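PDB 3RFI: Asp from Solanum tuberosum, which is the saposin-like domain of a plant aspartic protease, a helical insert that probably interacts with membrane lipids, as other saposin-like proteins do. Local coordinates for residues V30-C36 against C76-V81. Sequence-based numbering, arbitrary orientation.
Sequences VRPDQVC and CEMAVV
Pro32 to Cys36, the first turn of helix 32-38, meet residues 76-81 of helix 71-87 with the short axes 8.6 Å apart at closest approach and 120° between their directions. The backbones come nearest at Pro32 and Glu77, their CA atoms 4.8 Å apart. A covalent bond fixes the far end of this crossing: Cys36 SG and Cys76 SG form a disulfide with a near-perpendicular chi3 of -92°. Cys76 sends its sulfur anti to its own backbone N (chi1 -178°), whereas that of Cys36 lies anti to its carbonyl carbon, and the two sulfurs meet between the helices.

Val80 fills the space beside this bridge with both branches. Its CG1 packs at 3.5 Å from Pro32 CA and also meets Val30 CG2, in the turn leading into the helix; CG2 instead lies 3.8 Å from Cys36 SG and against Val35 CG1. The proline ring touches two valines, its CG 3.7 Å from both Val80 CG1 and Val81 CG2.

Along the other flank Glu77 runs extended past the proline, CG 3.9 Å from Pro32 CB, and brings OE1 to 3.1 Å from Asp33 CB. The carboxylates stay apart, Asp33 OD1 being 5.0 Å from Glu77 OE1, a like-charged approach that may slightly favour protonation of one of them. With an alanine in place of Glu77, CG and the carboxylate would be gone, which would probably open a gap beside Pro32 CB and leave Asp33 CB without its neighbour across the contact.

Within this saposin-like fold, the disulfide ties the short helix 32-38, which follows the long helix 6-29, to helix 71-87. Cys42, after the short helix, touches Cys36 and Glu77, while Gln84, further along helix 71-87, extends the packing onto Val30 and Pro32.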
ATOM      1  N   VAL A  30       6.942   0.896  -0.835  1.00 31.70           N
ATOM      2  CA  VAL A  30       7.482   0.224   0.367  1.00 33.50           C
ATOM      3  C   VAL A  30       8.920  -0.274   0.169  1.00 34.89           C
ATOM      4  O   VAL A  30       9.237  -0.843  -0.864  1.00 33.83           O
ATOM      5  CB  VAL A  30       6.544  -0.779   0.986  1.00 33.35           C
ATOM      6  CG1 VAL A  30       5.582  -1.321   0.070  1.00 39.00           C
ATOM      7  CG2 VAL A  30       7.308  -1.917   1.709  1.00 35.81           C
ATOM      8  N   ARG A  31       9.803  -0.006   1.127  1.00 36.16           N
ATOM      9  CA  ARG A  31      11.203  -0.415   0.967  1.00 39.26           C
ATOM     10  C   ARG A  31      11.504  -1.416   2.035  1.00 40.95           C
ATOM     11  O   ARG A  31      11.528  -1.053   3.183  1.00 38.59           O
ATOM     12  CB  ARG A  31      12.152   0.780   1.090  1.00 40.71           C
ATOM     13  CG  ARG A  31      12.070   1.736  -0.125  1.00 45.75           C
ATOM     14  CD  ARG A  31      12.608   3.122   0.238  1.00 57.76           C
ATOM     15  NE  ARG A  31      11.935   3.726   1.405  1.00 65.09           N
ATOM     16  CZ  ARG A  31      11.699   5.039   1.553  1.00 68.78           C
ATOM     17  NH1 ARG A  31      12.054   5.916   0.602  1.00 71.00           N
ATOM     18  NH2 ARG A  31      11.096   5.480   2.655  1.00 69.33           N
ATOM     19  N   PRO A  32      11.679  -2.694   1.651  1.00 26.84           N
ATOM     20  CA  PRO A  32      11.905  -3.770   2.619  1.00 26.52           C
ATOM     21  C   PRO A  32      13.006  -3.378   3.557  1.00 27.64           C
ATOM     22  O   PRO A  32      12.915  -3.625   4.745  1.00 26.85           O
ATOM     23  CB  PRO A  32      12.371  -4.927   1.707  1.00 26.11           C
ATOM     24  CG  PRO A  32      11.456  -4.731   0.574  1.00 28.82           C
ATOM     25  CD  PRO A  32      11.605  -3.238   0.279  1.00 27.04           C
ATOM     26  N   ASP A  33      14.073  -2.794   3.038  1.00 29.00           N
ATOM     27  CA  ASP A  33      15.170  -2.461   3.933  1.00 31.79           C
ATOM     28  C   ASP A  33      14.865  -1.437   5.010  1.00 31.50           C
ATOM     29  O   ASP A  33      15.334  -1.541   6.151  1.00 30.93           O
ATOM     30  CB  ASP A  33      16.464  -2.148   3.188  1.00 33.21           C
ATOM     31  CG  ASP A  33      16.383  -0.923   2.313  1.00 40.13           C
ATOM     32  OD1 ASP A  33      17.465  -0.487   1.898  1.00 49.64           O
ATOM     33  OD2 ASP A  33      15.287  -0.403   1.992  1.00 46.19           O
ATOM     34  N   GLN A  34      14.044  -0.471   4.643  1.00 31.77           N
ATOM     35  CA  GLN A  34      13.631   0.599   5.540  1.00 32.50           C
ATOM     36  C   GLN A  34      12.670   0.040   6.571  1.00 29.79           C
ATOM     37  O   GLN A  34      12.762   0.372   7.747  1.00 29.50           O
ATOM     38  CB  GLN A  34      12.886   1.660   4.722  1.00 34.24           C
ATOM     39  CG  GLN A  34      13.121   2.973   5.189  1.00 45.59           C
ATOM     40  CD  GLN A  34      14.611   3.330   5.186  1.00 56.71           C
ATOM     41  OE1 GLN A  34      15.291   3.331   4.135  1.00 61.85           O
ATOM     42  NE2 GLN A  34      15.122   3.641   6.371  1.00 59.51           N
ATOM     43  N   VAL A  35      11.731  -0.777   6.108  1.00 26.68           N
ATOM     44  CA  VAL A  35      10.735  -1.367   6.990  1.00 25.66           C
ATOM     45  C   VAL A  35      11.479  -2.278   7.972  1.00 24.94           C
ATOM     46  O   VAL A  35      11.280  -2.180   9.171  1.00 24.40           O
ATOM     47  CB  VAL A  35       9.734  -2.237   6.214  1.00 23.73           C
ATOM     48  CG1 VAL A  35       8.845  -2.975   7.198  1.00 21.52           C
ATOM     49  CG2 VAL A  35       8.817  -1.381   5.384  1.00 26.70           C
ATOM     50  N   CYS A  36      12.392  -3.095   7.447  1.00 24.70           N
ATOM     51  CA  CYS A  36      13.203  -3.995   8.298  1.00 24.07           C
ATOM     52  C   CYS A  36      14.141  -3.284   9.257  1.00 24.27           C
ATOM     53  O   CYS A  36      14.353  -3.742  10.377  1.00 25.18           O
ATOM     54  CB  CYS A  36      13.934  -4.937   7.383  1.00 21.91           C
ATOM     55  SG  CYS A  36      12.660  -6.060   6.702  1.00 24.88           S
ATOM     56  N   CYS A  76      13.678 -10.850   6.916  1.00 22.16           N
ATOM     57  CA  CYS A  76      12.718  -9.803   7.038  1.00 21.82           C
ATOM     58  C   CYS A  76      12.489  -9.187   5.647  1.00 20.52           C
ATOM     59  O   CYS A  76      11.361  -8.867   5.292  1.00 20.80           O
ATOM     60  CB  CYS A  76      13.286  -8.690   7.954  1.00 21.58           C
ATOM     61  SG  CYS A  76      12.144  -7.318   8.230  1.00 25.29           S
ATOM     62  N   GLU A  77      13.559  -8.873   4.926  1.00 21.28           N
ATOM     63  CA  GLU A  77      13.370  -8.197   3.659  1.00 22.69           C
ATOM     64  C   GLU A  77      12.587  -9.120   2.673  1.00 23.34           C
ATOM     65  O   GLU A  77      11.734  -8.643   1.948  1.00 23.09           O
ATOM     66  CB  GLU A  77      14.711  -7.893   3.039  1.00 24.46           C
ATOM     67  CG  GLU A  77      15.281  -6.602   3.717  1.00 25.25           C
ATOM     68  CD  GLU A  77      16.710  -6.304   3.383  1.00 33.36           C
ATOM     69  OE1 GLU A  77      17.106  -5.144   3.615  1.00 35.85           O
ATOM     70  OE2 GLU A  77      17.450  -7.207   2.952  1.00 36.70           O
ATOM     71  N   MET A  78      12.885 -10.403   2.694  1.00 24.06           N
ATOM     72  CA  MET A  78      12.124 -11.395   1.898  1.00 25.48           C
ATOM     73  C   MET A  78      10.684 -11.377   2.301  1.00 24.51           C
ATOM     74  O   MET A  78       9.828 -11.359   1.406  1.00 25.33           O
ATOM     75  CB  MET A  78      12.671 -12.803   2.089  1.00 27.04           C
ATOM     76  CG  MET A  78      13.806 -13.184   1.217  0.50 29.74           C
ATOM     77  SD  MET A  78      14.669 -14.684   1.699  0.50 31.62           S
ATOM     78  CE  MET A  78      13.516 -15.393   2.853  0.50 30.67           C
ATOM     79  N   ALA A  79      10.397 -11.340   3.619  1.00 23.54           N
ATOM     80  CA  ALA A  79       9.035 -11.264   4.075  1.00 23.86           C
ATOM     81  C   ALA A  79       8.346  -9.984   3.557  1.00 22.27           C
ATOM     82  O   ALA A  79       7.207 -10.082   3.156  1.00 21.56           O
ATOM     83  CB  ALA A  79       8.897 -11.381   5.586  1.00 21.78           C
ATOM     84  N   VAL A  80       9.010  -8.820   3.601  1.00 21.28           N
ATOM     85  CA  VAL A  80       8.417  -7.559   3.125  1.00 20.08           C
ATOM     86  C   VAL A  80       8.171  -7.617   1.616  1.00 20.73           C
ATOM     87  O   VAL A  80       7.119  -7.213   1.156  1.00 20.10           O
ATOM     88  CB  VAL A  80       9.239  -6.299   3.489  1.00 20.30           C
ATOM     89  CG1 VAL A  80       8.627  -4.998   2.870  1.00 19.34           C
ATOM     90  CG2 VAL A  80       9.271  -6.171   5.066  1.00 19.68           C
ATOM     91  N   VAL A  81       9.140  -8.096   0.851  1.00 21.07           N
ATOM     92  CA  VAL A  81       8.880  -8.311  -0.591  1.00 21.85           C
ATOM     93  C   VAL A  81       7.631  -9.206  -0.807  1.00 21.38           C
ATOM     94  O   VAL A  81       6.795  -8.951  -1.667  1.00 23.71           O
ATOM     95  CB  VAL A  81      10.123  -8.992  -1.225  1.00 21.87           C
ATOM     96  CG1 VAL A  81       9.793  -9.518  -2.639  1.00 24.83           C
ATOM     97  CG2 VAL A  81      11.278  -8.031  -1.185  1.00 25.22           C
TER